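Local coordinates for GRAM domain-containing protein 1A (Mus musculus, PDB 6GQF) that carries cholesterol by a non-vesicular route from the plasma membrane to the endoplasmic reticulum, here represented by its sterol-binding VASt (ASTER) domain, at residues Q141-C151 against R163-P174; R72-S80 against R92-I100. One frame throughout, in Å; residues are numbered along the deposited sequence.

Both contacts are antiparallel strand pairings in one curved sheet, and each lends side chains to the pocket for 25-hydroxycholesterol; their centres lie about 18 Å apart. Interaction 1 pairs two long inner strands in an unbroken register, with buried Phe144, Thr146 and His148 facing the sterol and Tyr145, Glu167, Arg169 and other mostly polar side chains on the other face. Interaction 2 joins the short outermost strand 77-79 to strand 90-99; its register slips at a beta bulge, its outer face carries threonines, and its inner face is largely apolar. Both are partly buried, interaction 2, at the sheet edge, being the more exposed. A salt bridge and, past the strand ends, a single cation-pi contact mark the first, apolar packing the second.

Interaction 1 (Q141-C151 against R163-P174); sequences QDYFYTAHRYC and RVSSEIRYRKQP. With HC3 (25-hydroxycholesterol), chain E.
The phenol ring of Tyr143 carries Lys172 on one face: the Lys172 chain, extended beyond CG (chi2 177°), brings its CE to 3.5 Å from the Tyr143 ring centroid, almost on the normal, and NZ follows in a cation-pi contact. On the Tyr145 ring, CB of Arg169 lies over one face toward the rim. The Arg169 guanidinium stands nearly upright to that ring, 81° apart, and is covered on one face by CB of Ala147, 3.5 Å from CZ of Arg169. Its edge forms a salt bridge with Glu167, NE and NH2 both bonding to OE2, NE of Arg169 at 2.8 Å from OE2 of Glu167. Arg171 lays its guanidinium face against CD1 of Tyr145, and its NH1 donates to Asp142 O at 3.2 Å; the oxygen lies in the guanidinium plane, but the nitrogen stands well above the carbonyl plane.

Tyr145, Ala147, Glu167 and Arg169 belong to the beta hairpin of strands 144-156 and 159-170 in the Bet v 1-like VASt domain; Tyr143, Arg171 and Lys172 sit just off its end. On the face opposite Tyr145 and Arg169, ND1 of His148 meets OG of Ser166 at 2.7 Å and NE2 of His148 bonds to OG1 of Thr146, fixing the imidazole's rotation. OG1 of Thr146 is 3.2 Å from C7 of 25-hydroxycholesterol, and the Phe144 ring turns its edge to C16.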
loop_
_atom_site.group_PDB
_atom_site.type_symbol
_atom_site.label_atom_id
_atom_site.label_comp_id
_atom_site.label_asym_id
_atom_site.label_seq_id
_atom_site.Cartn_x
_atom_site.Cartn_y
_atom_site.Cartn_z
ATOM N N GLN A 141 9.439 12.632 9.959
ATOM C CA GLN A 141 9.092 11.211 9.984
ATOM C C GLN A 141 8.508 10.778 11.331
ATOM O O GLN A 141 7.679 9.868 11.392
ATOM C CB GLN A 141 10.316 10.355 9.660
ATOM C CG GLN A 141 11.509 10.601 10.567
ATOM C CD GLN A 141 12.685 9.705 10.234
ATOM O OE1 GLN A 141 12.540 8.491 10.130
ATOM N NE2 GLN A 141 13.857 10.304 10.053
ATOM N N ASP A 142 8.947 11.421 12.407
ATOM C CA ASP A 142 8.439 11.103 13.734
ATOM C C ASP A 142 6.993 11.528 13.894
ATOM O O ASP A 142 6.252 10.947 14.685
ATOM C CB ASP A 142 9.282 11.784 14.813
ATOM C CG ASP A 142 10.553 11.025 15.134
ATOM O OD1 ASP A 142 10.690 9.858 14.704
ATOM O OD2 ASP A 142 11.412 11.602 15.834
ATOM N N TYR A 143 6.597 12.553 13.151
ATOM C CA TYR A 143 5.273 13.136 13.320
ATOM C C TYR A 143 4.138 12.202 12.899
ATOM O O TYR A 143 3.084 12.186 13.534
ATOM C CB TYR A 143 5.169 14.443 12.530
ATOM C CG TYR A 143 5.774 15.630 13.236
ATOM C CD1 TYR A 143 7.137 15.872 13.181
ATOM C CD2 TYR A 143 4.978 16.511 13.956
ATOM C CE1 TYR A 143 7.691 16.955 13.823
ATOM C CE2 TYR A 143 5.526 17.597 14.603
ATOM C CZ TYR A 143 6.885 17.816 14.532
ATOM O OH TYR A 143 7.446 18.897 15.172
ATOM N N PHE A 144 4.352 11.424 11.842
ATOM C CA PHE A 144 3.261 10.691 11.212
ATOM C C PHE A 144 3.698 9.379 10.582
ATOM O O PHE A 144 4.881 9.135 10.372
ATOM C CB PHE A 144 2.598 11.559 10.133
ATOM C CG PHE A 144 3.393 11.647 8.849
ATOM C CD1 PHE A 144 4.544 12.422 8.775
ATOM C CD2 PHE A 144 2.992 10.952 7.717
ATOM C CE1 PHE A 144 5.278 12.498 7.598
ATOM C CE2 PHE A 144 3.722 11.028 6.542
ATOM C CZ PHE A 144 4.865 11.803 6.485
ATOM N N TYR A 145 2.708 8.541 10.297
ATOM C CA TYR A 145 2.872 7.365 9.453
ATOM C C TYR A 145 1.514 7.161 8.775
ATOM O O TYR A 145 0.573 7.895 9.073
ATOM C CB TYR A 145 3.323 6.140 10.264
ATOM C CG TYR A 145 2.283 5.554 11.200
ATOM C CD1 TYR A 145 2.020 6.132 12.434
ATOM C CD2 TYR A 145 1.580 4.409 10.851
ATOM C CE1 TYR A 145 1.075 5.593 13.289
ATOM C CE2 TYR A 145 0.633 3.865 11.697
ATOM C CZ TYR A 145 0.385 4.458 12.914
ATOM O OH TYR A 145 -0.559 3.908 13.750
ATOM N N THR A 146 1.409 6.204 7.855
ATOM C CA THR A 146 0.176 6.030 7.078
ATOM C C THR A 146 -0.341 4.596 7.136
ATOM O O THR A 146 0.437 3.653 7.292
ATOM C CB THR A 146 0.370 6.436 5.588
ATOM O OG1 THR A 146 1.296 5.548 4.942
ATOM C CG2 THR A 146 0.872 7.865 5.490
ATOM N N ALA A 147 -1.662 4.460 7.014
ATOM C CA ALA A 147 -2.333 3.162 7.005
ATOM C C ALA A 147 -3.148 2.985 5.726
ATOM O O ALA A 147 -3.687 3.950 5.181
ATOM C CB ALA A 147 -3.229 3.020 8.223
ATOM N N HIS A 148 -3.222 1.744 5.255
ATOM C CA HIS A 148 -3.916 1.403 4.016
ATOM C C HIS A 148 -4.625 0.056 4.148
ATOM O O HIS A 148 -4.100 -0.878 4.758
ATOM C CB HIS A 148 -2.924 1.371 2.852
ATOM C CG HIS A 148 -2.029 2.567 2.805
ATOM N ND1 HIS A 148 -2.229 3.614 1.935
ATOM C CD2 HIS A 148 -0.941 2.890 3.544
ATOM C CE1 HIS A 148 -1.301 4.531 2.135
ATOM N NE2 HIS A 148 -0.510 4.119 3.110
ATOM N N ARG A 149 -5.822 -0.035 3.572
ATOM C CA ARG A 149 -6.624 -1.255 3.621
ATOM C C ARG A 149 -6.971 -1.724 2.211
ATOM O O ARG A 149 -7.574 -0.984 1.441
ATOM C CB ARG A 149 -7.907 -1.025 4.427
ATOM C CG ARG A 149 -8.621 -2.311 4.827
ATOM C CD ARG A 149 -9.990 -2.064 5.458
ATOM N NE ARG A 149 -9.931 -1.238 6.662
ATOM C CZ ARG A 149 -9.587 -1.679 7.870
ATOM N NH1 ARG A 149 -9.247 -2.947 8.056
ATOM N NH2 ARG A 149 -9.574 -0.846 8.900
ATOM N N TYR A 150 -6.574 -2.950 1.881
ATOM C CA TYR A 150 -6.951 -3.585 0.625
ATOM C C TYR A 150 -8.128 -4.526 0.867
ATOM O O TYR A 150 -8.076 -5.352 1.776
ATOM C CB TYR A 150 -5.795 -4.390 0.034
ATOM C CG TYR A 150 -4.522 -3.630 -0.273
ATOM C CD1 TYR A 150 -3.668 -3.218 0.741
ATOM C CD2 TYR A 150 -4.150 -3.376 -1.583
ATOM C CE1 TYR A 150 -2.499 -2.545 0.459
ATOM C CE2 TYR A 150 -2.981 -2.709 -1.875
ATOM C CZ TYR A 150 -2.158 -2.296 -0.849
ATOM O OH TYR A 150 -0.991 -1.630 -1.135
ATOM N N CYS A 151 -9.177 -4.404 0.056
ATOM C CA CYS A 151 -10.296 -5.345 0.083
ATOM C C CYS A 151 -10.413 -6.066 -1.262
ATOM O O CYS A 151 -10.605 -5.426 -2.295
ATOM C CB CYS A 151 -11.611 -4.625 0.401
ATOM S SG CYS A 151 -11.660 -3.725 1.972
ATOM N N ARG A 163 -10.765 -2.795 -3.675
ATOM C CA ARG A 163 -10.895 -1.503 -3.004
ATOM C C ARG A 163 -9.635 -1.183 -2.203
ATOM O O ARG A 163 -9.070 -2.055 -1.543
ATOM C CB ARG A 163 -12.115 -1.484 -2.078
ATOM C CG ARG A 163 -13.439 -1.413 -2.799
ATOM C CD ARG A 163 -14.603 -1.580 -1.836
ATOM N NE ARG A 163 -14.787 -0.429 -0.952
ATOM C CZ ARG A 163 -15.475 0.667 -1.268
ATOM N NH1 ARG A 163 -16.044 0.792 -2.461
ATOM N NH2 ARG A 163 -15.587 1.652 -0.388
ATOM N N VAL A 164 -9.197 0.071 -2.272
ATOM C CA VAL A 164 -8.090 0.538 -1.452
ATOM C C VAL A 164 -8.398 1.911 -0.874
ATOM O O VAL A 164 -8.551 2.890 -1.605
ATOM C CB VAL A 164 -6.774 0.614 -2.244
ATOM C CG1 VAL A 164 -5.622 1.021 -1.323
ATOM C CG2 VAL A 164 -6.476 -0.722 -2.916
ATOM N N SER A 165 -8.497 1.964 0.447
ATOM C CA SER A 165 -8.645 3.215 1.166
ATOM C C SER A 165 -7.407 3.426 2.018
ATOM O O SER A 165 -6.718 2.470 2.369
ATOM C CB SER A 165 -9.902 3.200 2.033
ATOM O OG SER A 165 -9.868 2.101 2.924
ATOM N N SER A 166 -7.125 4.683 2.340
ATOM C CA SER A 166 -5.940 5.028 3.113
ATOM C C SER A 166 -6.274 6.095 4.139
ATOM O O SER A 166 -7.366 6.656 4.128
ATOM C CB SER A 166 -4.827 5.509 2.187
ATOM O OG SER A 166 -4.608 4.538 1.171
ATOM N N GLU A 167 -5.333 6.355 5.039
ATOM C CA GLU A 167 -5.472 7.454 5.980
ATOM C C GLU A 167 -4.110 7.816 6.563
ATOM O O GLU A 167 -3.201 6.989 6.611
ATOM C CB GLU A 167 -6.472 7.102 7.091
ATOM C CG GLU A 167 -5.970 6.116 8.131
ATOM C CD GLU A 167 -7.031 5.783 9.176
ATOM O OE1 GLU A 167 -8.171 6.281 9.047
ATOM O OE2 GLU A 167 -6.726 5.025 10.126
ATOM N N ILE A 168 -3.981 9.070 6.984
ATOM C CA ILE A 168 -2.770 9.566 7.623
ATOM C C ILE A 168 -2.959 9.565 9.133
ATOM O O ILE A 168 -3.989 10.014 9.635
ATOM C CB ILE A 168 -2.417 10.990 7.136
ATOM C CG1 ILE A 168 -2.094 10.971 5.640
ATOM C CG2 ILE A 168 -1.231 11.551 7.905
ATOM C CD1 ILE A 168 -2.189 12.315 4.987
ATOM N N ARG A 169 -1.955 9.062 9.844
ATOM C CA ARG A 169 -2.000 8.939 11.298
ATOM C C ARG A 169 -0.848 9.700 11.953
ATOM O O ARG A 169 0.322 9.410 11.706
ATOM C CB ARG A 169 -1.952 7.467 11.708
ATOM C CG ARG A 169 -3.194 6.686 11.333
ATOM C CD ARG A 169 -3.125 5.258 11.839
ATOM N NE ARG A 169 -4.326 4.514 11.475
ATOM C CZ ARG A 169 -4.428 3.189 11.503
ATOM N NH1 ARG A 169 -3.395 2.440 11.874
ATOM N NH2 ARG A 169 -5.568 2.613 11.150
ATOM N N TYR A 170 -1.199 10.666 12.796
ATOM C CA TYR A 170 -0.227 11.525 13.460
ATOM C C TYR A 170 0.078 11.085 14.894
ATOM O O TYR A 170 -0.815 11.038 15.738
ATOM C CB TYR A 170 -0.742 12.966 13.463
ATOM C CG TYR A 170 -0.860 13.558 12.080
ATOM C CD1 TYR A 170 0.224 14.185 11.479
ATOM C CD2 TYR A 170 -2.047 13.475 11.367
ATOM C CE1 TYR A 170 0.125 14.724 10.209
ATOM C CE2 TYR A 170 -2.157 14.011 10.096
ATOM C CZ TYR A 170 -1.067 14.634 9.522
ATOM O OH TYR A 170 -1.169 15.168 8.259
ATOM N N ARG A 171 1.341 10.776 15.169
ATOM C CA ARG A 171 1.771 10.482 16.531
ATOM C C ARG A 171 1.727 11.746 17.380
ATOM O O ARG A 171 1.473 11.695 18.581
ATOM C CB ARG A 171 3.179 9.896 16.543
ATOM C CG ARG A 171 3.360 8.696 15.642
ATOM C CD ARG A 171 4.705 8.065 15.887
ATOM N NE ARG A 171 4.934 6.900 15.042
ATOM C CZ ARG A 171 5.503 6.936 13.842
ATOM N NH1 ARG A 171 5.911 8.084 13.318
ATOM N NH2 ARG A 171 5.664 5.810 13.165
ATOM N N LYS A 172 1.998 12.879 16.742
ATOM C CA LYS A 172 1.889 14.187 17.384
ATOM C C LYS A 172 1.433 15.215 16.355
ATOM O O LYS A 172 1.644 15.035 15.154
ATOM C CB LYS A 172 3.222 14.601 18.014
ATOM C CG LYS A 172 4.418 14.488 17.085
ATOM C CD LYS A 172 5.693 14.983 17.756
ATOM C CE LYS A 172 6.894 14.868 16.828
ATOM N NZ LYS A 172 8.109 15.459 17.438
ATOM N N GLN A 173 0.805 16.288 16.826
ATOM C CA GLN A 173 0.206 17.272 15.930
ATOM C C GLN A 173 1.177 18.401 15.586
ATOM O O GLN A 173 1.555 19.181 16.463
ATOM C CB GLN A 173 -1.061 17.857 16.556
ATOM C CG GLN A 173 -2.229 16.893 16.573
ATOM C CD GLN A 173 -2.782 16.607 15.189
ATOM O OE1 GLN A 173 -2.735 17.456 14.295
ATOM N NE2 GLN A 173 -3.314 15.402 15.006
ATOM N N PRO A 174 1.586 18.493 14.310
ATOM C CA PRO A 174 2.426 19.622 13.904
ATOM C C PRO A 174 1.580 20.862 13.672
ATOM O O PRO A 174 0.397 20.723 13.371
ATOM C CB PRO A 174 3.063 19.137 12.601
ATOM C CG PRO A 174 2.076 18.191 12.032
ATOM C CD PRO A 174 1.324 17.574 13.186
HETATM C C18 HC3 E . 4.443 9.311 -0.153
HETATM C C13 HC3 E . 5.296 8.694 0.962
HETATM C C12 HC3 E . 6.264 7.900 0.277
HETATM C C11 HC3 E . 5.623 6.602 -0.483
HETATM C C9 HC3 E . 4.755 5.746 0.435
HETATM C C10 HC3 E . 4.120 4.453 -0.317
HETATM C C19 HC3 E . 3.616 4.900 -1.671
HETATM C C1 HC3 E . 5.217 3.419 -0.564
HETATM C C2 HC3 E . 4.682 2.156 -1.199
HETATM C C3 HC3 E . 3.570 1.540 -0.415
HETATM O O1 HC3 E . 3.029 0.426 -1.127
HETATM C C4 HC3 E . 2.445 2.536 -0.144
HETATM C C5 HC3 E . 3.002 3.837 0.428
HETATM C C6 HC3 E . 2.043 4.794 1.372
HETATM C C7 HC3 E . 2.726 5.869 2.127
HETATM C C8 HC3 E . 3.709 6.638 1.094
HETATM C C14 HC3 E . 4.371 7.786 1.812
HETATM C C15 HC3 E . 3.468 8.795 2.689
HETATM C C16 HC3 E . 4.470 10.185 2.831
HETATM C C17 HC3 E . 5.735 9.914 1.994
HETATM C C20 HC3 E . 6.302 11.057 1.296
HETATM C C21 HC3 E . 7.844 10.847 1.238
HETATM C C22 HC3 E . 5.971 12.483 1.858
HETATM C C23 HC3 E . 7.122 13.241 2.473
HETATM C C24 HC3 E . 6.488 14.417 3.178
HETATM C C25 HC3 E . 7.518 15.489 3.435
HETATM C C26 HC3 E . 6.854 16.564 4.260
HETATM C C27 HC3 E . 8.685 14.899 4.204
HETATM O O2 HC3 E . 7.951 16.027 2.207
#

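Interaction 2 (R72-S80 against R92-I100). With HC3 (25-hydroxycholesterol), chain E.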
loop_
_atom_site.group_PDB
_atom_site.type_symbol
_atom_site.label_atom_id
_atom_site.label_comp_id
_atom_site.label_asym_id
_atom_site.label_seq_id
_atom_site.Cartn_x
_atom_site.Cartn_y
_atom_site.Cartn_z
ATOM N N ARG A 72 8.193 1.627 -10.544
ATOM C CA ARG A 72 8.105 2.878 -9.788
ATOM C C ARG A 72 9.433 3.216 -9.123
ATOM O O ARG A 72 9.494 4.051 -8.220
ATOM C CB ARG A 72 7.004 2.801 -8.736
ATOM C CG ARG A 72 5.636 2.612 -9.328
ATOM C CD ARG A 72 4.580 3.328 -8.522
ATOM N NE ARG A 72 4.337 4.694 -8.994
ATOM C CZ ARG A 72 4.538 5.810 -8.289
ATOM N NH1 ARG A 72 5.003 5.777 -7.043
ATOM N NH2 ARG A 72 4.263 6.980 -8.844
ATOM N N LYS A 73 10.488 2.547 -9.578
ATOM C CA LYS A 73 11.860 2.873 -9.200
ATOM C C LYS A 73 12.140 2.641 -7.715
ATOM O O LYS A 73 12.694 3.504 -7.039
ATOM C CB LYS A 73 12.177 4.328 -9.568
ATOM C CG LYS A 73 12.106 4.624 -11.062
ATOM C CD LYS A 73 12.109 6.128 -11.350
ATOM C CE LYS A 73 13.371 6.829 -10.832
ATOM N NZ LYS A 73 13.357 8.300 -11.107
ATOM N N PHE A 74 11.765 1.467 -7.219
ATOM C CA PHE A 74 12.052 1.091 -5.839
ATOM C C PHE A 74 13.229 0.126 -5.800
ATOM O O PHE A 74 13.249 -0.871 -6.522
ATOM C CB PHE A 74 10.828 0.456 -5.175
ATOM C CG PHE A 74 9.687 1.412 -4.957
ATOM C CD1 PHE A 74 9.807 2.760 -5.261
ATOM C CD2 PHE A 74 8.492 0.955 -4.436
ATOM C CE1 PHE A 74 8.752 3.626 -5.054
ATOM C CE2 PHE A 74 7.437 1.813 -4.228
ATOM C CZ PHE A 74 7.564 3.149 -4.535
ATOM N N THR A 75 14.206 0.435 -4.954
ATOM C CA THR A 75 15.412 -0.374 -4.838
ATOM C C THR A 75 15.493 -1.041 -3.468
ATOM O O THR A 75 14.738 -0.701 -2.554
ATOM C CB THR A 75 16.675 0.480 -5.072
ATOM O OG1 THR A 75 16.758 1.508 -4.076
ATOM C CG2 THR A 75 16.638 1.119 -6.454
ATOM N N ASP A 76 16.407 -1.998 -3.343
ATOM C CA ASP A 76 16.625 -2.713 -2.090
ATOM C C ASP A 76 15.318 -3.324 -1.593
ATOM O O ASP A 76 15.033 -3.319 -0.394
ATOM C CB ASP A 76 17.223 -1.778 -1.028
ATOM C CG ASP A 76 18.606 -1.262 -1.409
ATOM O OD1 ASP A 76 19.418 -2.057 -1.930
ATOM O OD2 ASP A 76 18.883 -0.062 -1.187
ATOM N N VAL A 77 14.522 -3.845 -2.523
ATOM C CA VAL A 77 13.245 -4.459 -2.173
ATOM C C VAL A 77 13.460 -5.834 -1.564
ATOM O O VAL A 77 14.061 -6.714 -2.181
ATOM C CB VAL A 77 12.317 -4.595 -3.390
ATOM C CG1 VAL A 77 11.051 -5.370 -3.021
ATOM C CG2 VAL A 77 11.956 -3.227 -3.929
ATOM N N THR A 78 12.948 -6.013 -0.352
ATOM C CA THR A 78 13.099 -7.268 0.366
ATOM C C THR A 78 11.776 -7.699 0.978
ATOM O O THR A 78 11.170 -6.970 1.764
ATOM C CB THR A 78 14.150 -7.158 1.480
ATOM O OG1 THR A 78 15.322 -6.506 0.975
ATOM C CG2 THR A 78 14.514 -8.524 1.987
ATOM N N LEU A 79 11.348 -8.900 0.609
ATOM C CA LEU A 79 10.081 -9.448 1.065
ATOM C C LEU A 79 10.299 -10.575 2.067
ATOM O O LEU A 79 11.334 -11.237 2.046
ATOM C CB LEU A 79 9.272 -9.965 -0.129
ATOM C CG LEU A 79 7.926 -9.297 -0.412
ATOM C CD1 LEU A 79 7.036 -9.316 0.829
ATOM C CD2 LEU A 79 8.123 -7.881 -0.939
ATOM N N SER A 80 9.322 -10.786 2.943
ATOM C CA SER A 80 9.334 -11.931 3.844
ATOM C C SER A 80 8.117 -12.807 3.571
ATOM O O SER A 80 7.080 -12.313 3.124
ATOM C CB SER A 80 9.339 -11.483 5.304
ATOM O OG SER A 80 8.027 -11.180 5.747
ATOM N N ARG A 92 3.301 -10.334 7.264
ATOM C CA ARG A 92 4.624 -10.242 6.667
ATOM C C ARG A 92 5.106 -8.809 6.792
ATOM O O ARG A 92 4.357 -7.925 7.216
ATOM C CB ARG A 92 4.617 -10.688 5.199
ATOM C CG ARG A 92 3.822 -9.795 4.252
ATOM C CD ARG A 92 4.031 -10.188 2.791
ATOM N NE ARG A 92 3.319 -9.291 1.882
ATOM C CZ ARG A 92 3.429 -9.312 0.555
ATOM N NH1 ARG A 92 4.225 -10.189 -0.040
ATOM N NH2 ARG A 92 2.742 -8.451 -0.183
ATOM N N VAL A 93 6.365 -8.593 6.433
ATOM C CA VAL A 93 6.953 -7.264 6.439
ATOM C C VAL A 93 7.759 -7.043 5.165
ATOM O O VAL A 93 8.381 -7.969 4.642
ATOM C CB VAL A 93 7.858 -7.038 7.672
ATOM C CG1 VAL A 93 7.017 -6.795 8.911
ATOM C CG2 VAL A 93 8.800 -8.222 7.883
ATOM N N LEU A 94 7.723 -5.810 4.671
ATOM C CA LEU A 94 8.451 -5.418 3.469
ATOM C C LEU A 94 9.381 -4.270 3.801
ATOM O O LEU A 94 9.149 -3.530 4.757
ATOM C CB LEU A 94 7.496 -4.990 2.348
ATOM C CG LEU A 94 6.423 -5.977 1.884
ATOM C CD1 LEU A 94 5.241 -6.068 2.854
ATOM C CD2 LEU A 94 5.950 -5.590 0.493
ATOM N N THR A 95 10.430 -4.115 3.006
ATOM C CA THR A 95 11.246 -2.923 3.084
ATOM C C THR A 95 11.755 -2.588 1.698
ATOM O O THR A 95 11.999 -3.481 0.886
ATOM C CB THR A 95 12.427 -3.083 4.058
ATOM O OG1 THR A 95 13.190 -1.872 4.081
ATOM C CG2 THR A 95 13.327 -4.244 3.650
ATOM N N TYR A 96 11.892 -1.298 1.419
ATOM C CA TYR A 96 12.427 -0.854 0.144
ATOM C C TYR A 96 12.768 0.620 0.207
ATOM O O TYR A 96 12.208 1.368 1.013
ATOM C CB TYR A 96 11.437 -1.125 -0.993
ATOM C CG TYR A 96 9.996 -0.889 -0.623
ATOM C CD1 TYR A 96 9.508 0.395 -0.424
ATOM C CD2 TYR A 96 9.124 -1.952 -0.473
ATOM C CE1 TYR A 96 8.188 0.610 -0.077
ATOM C CE2 TYR A 96 7.807 -1.752 -0.130
ATOM C CZ TYR A 96 7.342 -0.470 0.067
ATOM O OH TYR A 96 6.025 -0.273 0.408
ATOM N N THR A 97 13.713 1.014 -0.640
ATOM C CA THR A 97 14.119 2.400 -0.771
ATOM C C THR A 97 13.325 3.037 -1.899
ATOM O O THR A 97 13.123 2.422 -2.946
ATOM C CB THR A 97 15.623 2.513 -1.046
ATOM O OG1 THR A 97 16.346 1.948 0.055
ATOM C CG2 THR A 97 16.047 3.975 -1.252
ATOM N N ILE A 98 12.868 4.264 -1.673
ATOM C CA ILE A 98 12.060 4.979 -2.652
ATOM C C ILE A 98 12.713 6.300 -3.029
ATOM O O ILE A 98 13.528 6.829 -2.273
ATOM C CB ILE A 98 10.634 5.262 -2.127
ATOM C CG1 ILE A 98 10.674 6.250 -0.950
ATOM C CG2 ILE A 98 9.939 3.952 -1.747
ATOM C CD1 ILE A 98 9.307 6.638 -0.431
ATOM N N PRO A 99 12.357 6.835 -4.205
ATOM C CA PRO A 99 12.777 8.180 -4.608
ATOM C C PRO A 99 11.849 9.264 -4.059
ATOM O O PRO A 99 10.648 9.029 -3.954
ATOM C CB PRO A 99 12.714 8.118 -6.133
ATOM C CG PRO A 99 11.656 7.109 -6.420
ATOM C CD PRO A 99 11.709 6.104 -5.308
ATOM N N ILE A 100 12.412 10.412 -3.686
ATOM C CA ILE A 100 11.630 11.575 -3.264
ATOM C C ILE A 100 11.806 12.677 -4.305
ATOM O O ILE A 100 12.929 13.028 -4.667
ATOM C CB ILE A 100 12.051 12.087 -1.861
ATOM C CG1 ILE A 100 11.391 11.254 -0.759
ATOM C CG2 ILE A 100 11.640 13.545 -1.645
ATOM C CD1 ILE A 100 11.896 9.849 -0.647
HETATM C C18 HC3 E . 4.443 9.311 -0.153
HETATM C C13 HC3 E . 5.296 8.694 0.962
HETATM C C12 HC3 E . 6.264 7.900 0.277
HETATM C C11 HC3 E . 5.623 6.602 -0.483
HETATM C C9 HC3 E . 4.755 5.746 0.435
HETATM C C10 HC3 E . 4.120 4.453 -0.317
HETATM C C19 HC3 E . 3.616 4.900 -1.671
HETATM C C1 HC3 E . 5.217 3.419 -0.564
HETATM C C2 HC3 E . 4.682 2.156 -1.199
HETATM C C3 HC3 E . 3.570 1.540 -0.415
HETATM O O1 HC3 E . 3.029 0.426 -1.127
HETATM C C4 HC3 E . 2.445 2.536 -0.144
HETATM C C5 HC3 E . 3.002 3.837 0.428
HETATM C C6 HC3 E . 2.043 4.794 1.372
HETATM C C7 HC3 E . 2.726 5.869 2.127
HETATM C C8 HC3 E . 3.709 6.638 1.094
HETATM C C14 HC3 E . 4.371 7.786 1.812
HETATM C C15 HC3 E . 3.468 8.795 2.689
HETATM C C16 HC3 E . 4.470 10.185 2.831
HETATM C C17 HC3 E . 5.735 9.914 1.994
HETATM C C20 HC3 E . 6.302 11.057 1.296
HETATM C C21 HC3 E . 7.844 10.847 1.238
HETATM C C22 HC3 E . 5.971 12.483 1.858
HETATM C C23 HC3 E . 7.122 13.241 2.473
HETATM C C24 HC3 E . 6.488 14.417 3.178
HETATM C C25 HC3 E . 7.518 15.489 3.435
HETATM C C26 HC3 E . 6.854 16.564 4.260
HETATM C C27 HC3 E . 8.685 14.899 4.204
HETATM O O2 HC3 E . 7.951 16.027 2.207
#
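Phe74 lies beside Ile98 and Tyr96, and its side chain can be followed outward from the backbone. CB rests near the carbonyl oxygen of Thr97. With CG anti to the carbonyl carbon (chi1 -68°), the ring extends alongside both partners. CD1 meets CD of Pro99 at the ring edge, whereas CD2 lies over one face of Tyr96, 4.2 Å from CD1 of Tyr96. CE1 is 3.5 Å from CG2 of Ile98, a methyl that makes a CH-pi contact over the ring face; CB of Arg72 covers the opposite face. CE2 comes to 4.1 Å from C2 of 25-hydroxycholesterol, and CZ at the tip again touches CG2 of Ile98. The Phe74 and Tyr96 planes are 15° apart but slid so far that the rings barely overlap. A serine in place of Phe74 would probably leave the Ile98 methyl without its CH-pi partner and open a gap between Tyr96, Pro99 and the sterol.

Tyr96 and Ile98 line the sterol pocket, OH of Tyr96 lying 3.2 Å from C3 of 25-hydroxycholesterol and CD1 of Ile98 beside C12. Backbone bonds tie Thr75 to Thr97 and, after a beta bulge that shifts the register by one residue, Thr78 to Thr95. Farther along, the Ser80 hydroxyl accepts a straight bond from the backbone N of Val93, and CD2 of Leu79 packs 3.5 Å from CD2 of Leu94.

Helix 63-71, closed by a Schellman motif at Lys73, brings Leu69 against Phe74 and Val77; Tyr193 of helix 176-202 also touches Phe74. Beyond strand 90-99, strand 108-119 supplies Glu113, which hydrogen-bonds the Tyr96 hydroxyl, and Val111, which packs on Tyr96 and Ile98.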